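Local coordinates for YueI protein (Bacillus subtilis, PDB 2OHW) that is of unknown function but belongs to the DUF1694 family and folds round a mixed four-stranded beta sheet, at residues L9-Q12 with Q13-G17; L39-K43 with G44-R48. One frame throughout, in Å; residues are numbered along the deposited sequence.

How the contacts relate
Both contacts are short-range and sit at a helix end, but at opposite ends and different depths. Contact 1 closes the C-terminal end of helix 5-12, with its centre about 13 Å from that of the chain, and mixes buried with exposed residues. Contact 2 opens helix 43-46 at the end of edge strand 37-42, about 7 Å from the chain centre, and is largely buried. Contact 1 caps with backbone amides, a glycine and a tyrosine ring; contact 2 adds the reciprocal side-chain bonds of T42 and Q45 to its backbone bonds. Their centres are about 15 Å apart, yet they touch: M15 CE packs 4.1 Å from A40 CB, joining the loop after helix 5-12 to strand 37-42.

Contact 1 of 2, residues L9-Q12 with Q13-G17; sequences LYLQ and QGMYG
Y10 and M15 meet at a Schellman motif that ends helix 5-12. Its two defining bonds run backwards: M15 N reaches Y10 O at 2.9 Å, and G14 N reaches L11 O at 3.1 Å, the second from well above the carbonyl plane. G14 makes the turn with a positive phi of 101°, where any side chain would collide with the carbonyl O of Q13 and press on Y16 CE2.

Q13 is the last step before that reversal. Its N still makes a helical bond to L9 O, 3.0 Å long, and its CB and CG fold back over the same oxygen. Q13 CG and NE2 each come within 4.1 Å of L9 CD1, the two side chains crossing at a slant, a light contact between exposed residues.

With CG anti to the backbone N (chi1 178°), the Y10 ring extends toward M15-G17 and presents one face to M15 CA, 3.7 Å from the ring centroid, a CH-pi contact; the two side chains cross at about a right angle. M15 CB adds an apolar touch at 3.6 Å from Y10 CE2, and M15 CG continues toward L11 CD2. L28 of helix 22-28 packs against both Y10 and L11, while R34 NE bonds to M15 O.

Y10 O has a second donor, a water that in turn accepts from Y16 N at 2.9 Å. At the far end of the ring, Y10 OH donates to G17 O, which lies at the ring edge in its plane; the bond measures 2.7 Å, with a C=O...O angle of 171°.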
loop_
_atom_site.group_PDB
_atom_site.type_symbol
_atom_site.label_atom_id
_atom_site.label_comp_id
_atom_site.label_asym_id
_atom_site.label_seq_id
_atom_site.Cartn_x
_atom_site.Cartn_y
_atom_site.Cartn_z
ATOM N N LEU A 9 -4.753 -14.495 -7.566
ATOM C CA LEU A 9 -5.746 -14.888 -6.590
ATOM C C LEU A 9 -5.442 -14.216 -5.256
ATOM O O LEU A 9 -6.349 -13.697 -4.601
ATOM C CB LEU A 9 -5.831 -16.415 -6.426
ATOM C CG LEU A 9 -7.059 -16.846 -5.602
ATOM C CD1 LEU A 9 -8.374 -16.438 -6.275
ATOM C CD2 LEU A 9 -7.075 -18.335 -5.304
ATOM N N TYR A 10 -4.169 -14.198 -4.877
ATOM C CA TYR A 10 -3.739 -13.495 -3.654
ATOM C C TYR A 10 -4.195 -12.045 -3.675
ATOM O O TYR A 10 -4.759 -11.538 -2.698
ATOM C CB TYR A 10 -2.219 -13.568 -3.549
ATOM C CG TYR A 10 -1.596 -12.866 -2.375
ATOM C CD1 TYR A 10 -1.528 -13.489 -1.130
ATOM C CD2 TYR A 10 -0.995 -11.619 -2.521
ATOM C CE1 TYR A 10 -0.927 -12.859 -0.048
ATOM C CE2 TYR A 10 -0.392 -10.985 -1.443
ATOM C CZ TYR A 10 -0.342 -11.620 -0.213
ATOM O OH TYR A 10 0.296 -11.016 0.862
ATOM N N LEU A 11 -3.959 -11.377 -4.795
ATOM C CA LEU A 11 -4.434 -9.993 -4.957
ATOM C C LEU A 11 -5.961 -9.859 -4.928
ATOM O O LEU A 11 -6.508 -9.023 -4.207
ATOM C CB LEU A 11 -3.877 -9.383 -6.242
ATOM C CG LEU A 11 -2.352 -9.261 -6.333
ATOM C CD1 LEU A 11 -1.986 -8.882 -7.739
ATOM C CD2 LEU A 11 -1.871 -8.181 -5.349
ATOM N N GLN A 12 -6.656 -10.706 -5.679
ATOM C CA GLN A 12 -8.112 -10.588 -5.794
ATOM C C GLN A 12 -8.770 -10.747 -4.431
ATOM O O GLN A 12 -9.753 -10.056 -4.120
ATOM C CB GLN A 12 -8.625 -11.643 -6.782
ATOM C CG GLN A 12 -10.140 -11.808 -6.880
ATOM C CD GLN A 12 -10.488 -12.826 -7.938
ATOM O OE1 GLN A 12 -10.227 -12.609 -9.124
ATOM N NE2 GLN A 12 -11.040 -13.951 -7.514
ATOM N N GLN A 13 -8.203 -11.626 -3.608
ATOM C CA GLN A 13 -8.785 -11.920 -2.298
ATOM C C GLN A 13 -8.318 -11.025 -1.157
ATOM O O GLN A 13 -8.720 -11.223 -0.023
ATOM C CB GLN A 13 -8.575 -13.384 -1.948
ATOM C CG GLN A 13 -9.312 -14.303 -2.892
ATOM C CD GLN A 13 -9.467 -15.683 -2.335
ATOM O OE1 GLN A 13 -8.645 -16.144 -1.537
ATOM N NE2 GLN A 13 -10.514 -16.377 -2.782
ATOM N N GLY A 14 -7.478 -10.044 -1.454
ATOM C CA GLY A 14 -7.137 -9.019 -0.461
ATOM C C GLY A 14 -5.809 -9.161 0.247
ATOM O O GLY A 14 -5.572 -8.488 1.252
ATOM N N MET A 15 -4.948 -10.036 -0.261
ATOM C CA MET A 15 -3.544 -10.104 0.180
ATOM C C MET A 15 -3.407 -10.618 1.612
ATOM O O MET A 15 -2.628 -10.091 2.417
ATOM C CB MET A 15 -2.825 -8.747 -0.027
ATOM C CG MET A 15 -2.834 -8.224 -1.504
ATOM S SD MET A 15 -2.200 -6.505 -1.704
ATOM C CE MET A 15 -3.517 -5.595 -0.892
ATOM N N TYR A 16 -4.177 -11.664 1.913
ATOM C CA TYR A 16 -4.075 -12.360 3.187
ATOM C C TYR A 16 -2.872 -13.302 3.240
ATOM O O TYR A 16 -2.719 -14.202 2.406
ATOM C CB TYR A 16 -5.338 -13.173 3.440
ATOM C CG TYR A 16 -6.523 -12.334 3.811
ATOM C CD1 TYR A 16 -6.747 -11.958 5.137
ATOM C CD2 TYR A 16 -7.430 -11.912 2.837
ATOM C CE1 TYR A 16 -7.843 -11.173 5.485
ATOM C CE2 TYR A 16 -8.518 -11.135 3.170
ATOM C CZ TYR A 16 -8.719 -10.774 4.496
ATOM O OH TYR A 16 -9.811 -10.016 4.827
ATOM N N GLY A 17 -2.029 -13.096 4.239
ATOM C CA GLY A 17 -0.907 -13.998 4.497
ATOM C C GLY A 17 0.356 -13.735 3.693
ATOM O O GLY A 17 0.414 -12.808 2.886
HETATM O O HOH W 1 -5.215 -13.291 -0.270
#

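Contact 2 of 2, residues L39-K43 with G44-R48; sequences LALTK and GQVLR
T42 and Q45 exchange two hydrogen bonds where strand 37-42 turns into helix 43-46. T42 is the N-cap residue: its OG1 accepts from Q45 N at 3.0 Å. The hydroxyl is turned between the backbone N and the carbonyl carbon (chi1 67°), which brings it over the first turn. In return, Q45 OE1 accepts from T42 N, also at 3.0 Å, in the amide plane and on a lone pair (C=O...N angle 136°).

This inner side is tight. Q45 OE1 takes a second bond from a water that also donates to A40 O, 2.7 Å from each oxygen, while Q45 NE2 bonds to I121 O and D123 OD1, so both ends of the amide are fixed. T42 OG1 is bonded to S129 OG as well. With Q45 replaced, an alanine here is likely to leave T42 N, I121 O and D123 OD1 without their side-chain partner and to open a gap beside L41, whose CD2 lies 3.7 Å from Q45 OE1. Next to the amide, L41 CB packs on V46 CG2 at 3.9 Å, and V46 N bonds to T42 O at 2.9 Å.

The outer side is looser. K43 CB points away from residues 44-48 overall, though it touches G44 N, and the side chain packs on L73; K43 O accepts one bond, from L47 N at 3.0 Å. L47, largely exposed, lays CG beside that same K43 O at 3.3 Å. Reciprocal bonding between N-cap and third helical residue defines a capping box, used here at a strand-to-helix junction.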
loop_
_atom_site.group_PDB
_atom_site.type_symbol
_atom_site.label_atom_id
_atom_site.label_comp_id
_atom_site.label_asym_id
_atom_site.label_seq_id
_atom_site.Cartn_x
_atom_site.Cartn_y
_atom_site.Cartn_z
ATOM N N LEU A 39 -1.407 -1.212 5.711
ATOM C CA LEU A 39 -2.494 -0.974 4.765
ATOM C C LEU A 39 -1.881 -0.778 3.392
ATOM O O LEU A 39 -0.790 -0.215 3.257
ATOM C CB LEU A 39 -3.304 0.259 5.160
ATOM C CG LEU A 39 -4.687 0.475 4.510
ATOM C CD1 LEU A 39 -5.746 -0.418 5.182
ATOM C CD2 LEU A 39 -5.064 1.923 4.703
ATOM N N ALA A 40 -2.583 -1.242 2.363
ATOM C CA ALA A 40 -2.149 -1.032 0.991
ATOM C C ALA A 40 -3.346 -0.607 0.156
ATOM O O ALA A 40 -4.457 -1.116 0.359
ATOM C CB ALA A 40 -1.533 -2.299 0.448
ATOM N N LEU A 41 -3.126 0.334 -0.765
ATOM C CA LEU A 41 -4.160 0.792 -1.708
ATOM C C LEU A 41 -3.673 0.508 -3.116
ATOM O O LEU A 41 -2.465 0.681 -3.399
ATOM C CB LEU A 41 -4.348 2.293 -1.585
ATOM C CG LEU A 41 -5.011 2.850 -0.326
ATOM C CD1 LEU A 41 -5.064 4.374 -0.444
ATOM C CD2 LEU A 41 -6.374 2.296 -0.074
ATOM N N THR A 42 -4.574 0.086 -4.009
ATOM C CA THR A 42 -4.187 -0.076 -5.409
ATOM C C THR A 42 -3.983 1.300 -6.044
ATOM O O THR A 42 -4.468 2.325 -5.528
ATOM C CB THR A 42 -5.255 -0.811 -6.244
ATOM O OG1 THR A 42 -6.427 0.010 -6.359
ATOM C CG2 THR A 42 -5.599 -2.161 -5.633
ATOM N N LYS A 43 -3.283 1.323 -7.180
ATOM C CA LYS A 43 -3.175 2.569 -7.953
ATOM C C LYS A 43 -4.563 3.133 -8.269
ATOM O O LYS A 43 -4.790 4.336 -8.154
ATOM C CB LYS A 43 -2.342 2.361 -9.217
ATOM C CG LYS A 43 -0.856 2.188 -8.940
ATOM C CD LYS A 43 -0.076 1.781 -10.203
ATOM C CE LYS A 43 -0.291 2.781 -11.318
ATOM N NZ LYS A 43 0.281 4.097 -10.948
ATOM N N GLY A 44 -5.500 2.257 -8.626
ATOM C CA GLY A 44 -6.853 2.709 -8.927
ATOM C C GLY A 44 -7.525 3.399 -7.751
ATOM O O GLY A 44 -8.198 4.402 -7.921
ATOM N N GLN A 45 -7.340 2.853 -6.546
ATOM C CA GLN A 45 -7.858 3.507 -5.343
ATOM C C GLN A 45 -7.168 4.843 -5.088
ATOM O O GLN A 45 -7.816 5.832 -4.714
ATOM C CB GLN A 45 -7.727 2.562 -4.141
ATOM C CG GLN A 45 -8.638 1.351 -4.257
ATOM C CD GLN A 45 -8.451 0.392 -3.091
ATOM O OE1 GLN A 45 -7.333 -0.011 -2.783
ATOM N NE2 GLN A 45 -9.560 0.018 -2.436
ATOM N N VAL A 46 -5.850 4.905 -5.262
ATOM C CA VAL A 46 -5.173 6.193 -5.027
ATOM C C VAL A 46 -5.705 7.264 -5.998
ATOM O O VAL A 46 -5.772 8.455 -5.656
ATOM C CB VAL A 46 -3.641 6.051 -5.111
ATOM C CG1 VAL A 46 -2.947 7.416 -5.043
ATOM C CG2 VAL A 46 -3.162 5.169 -3.975
ATOM N N LEU A 47 -6.080 6.833 -7.200
ATOM C CA LEU A 47 -6.575 7.763 -8.227
ATOM C C LEU A 47 -7.992 8.262 -7.967
ATOM O O LEU A 47 -8.464 9.169 -8.666
ATOM C CB LEU A 47 -6.473 7.123 -9.614
ATOM C CG LEU A 47 -5.054 6.906 -10.164
ATOM C CD1 LEU A 47 -5.036 5.925 -11.341
ATOM C CD2 LEU A 47 -4.350 8.213 -10.518
ATOM N N ARG A 48 -8.674 7.706 -6.965
ATOM C CA ARG A 48 -10.014 8.174 -6.598
ATOM C C ARG A 48 -9.928 9.623 -6.109
ATOM O O ARG A 48 -9.035 9.970 -5.329
ATOM C CB ARG A 48 -10.640 7.269 -5.532
ATOM C CG ARG A 48 -12.123 7.534 -5.287
ATOM C CD ARG A 48 -12.657 6.720 -4.114
ATOM N NE ARG A 48 -12.413 7.349 -2.819
ATOM C CZ ARG A 48 -13.026 7.006 -1.688
ATOM N NH1 ARG A 48 -13.925 6.033 -1.680
ATOM N NH2 ARG A 48 -12.748 7.644 -0.557
HETATM O O HOH W 2 -6.957 -1.493 -0.533
#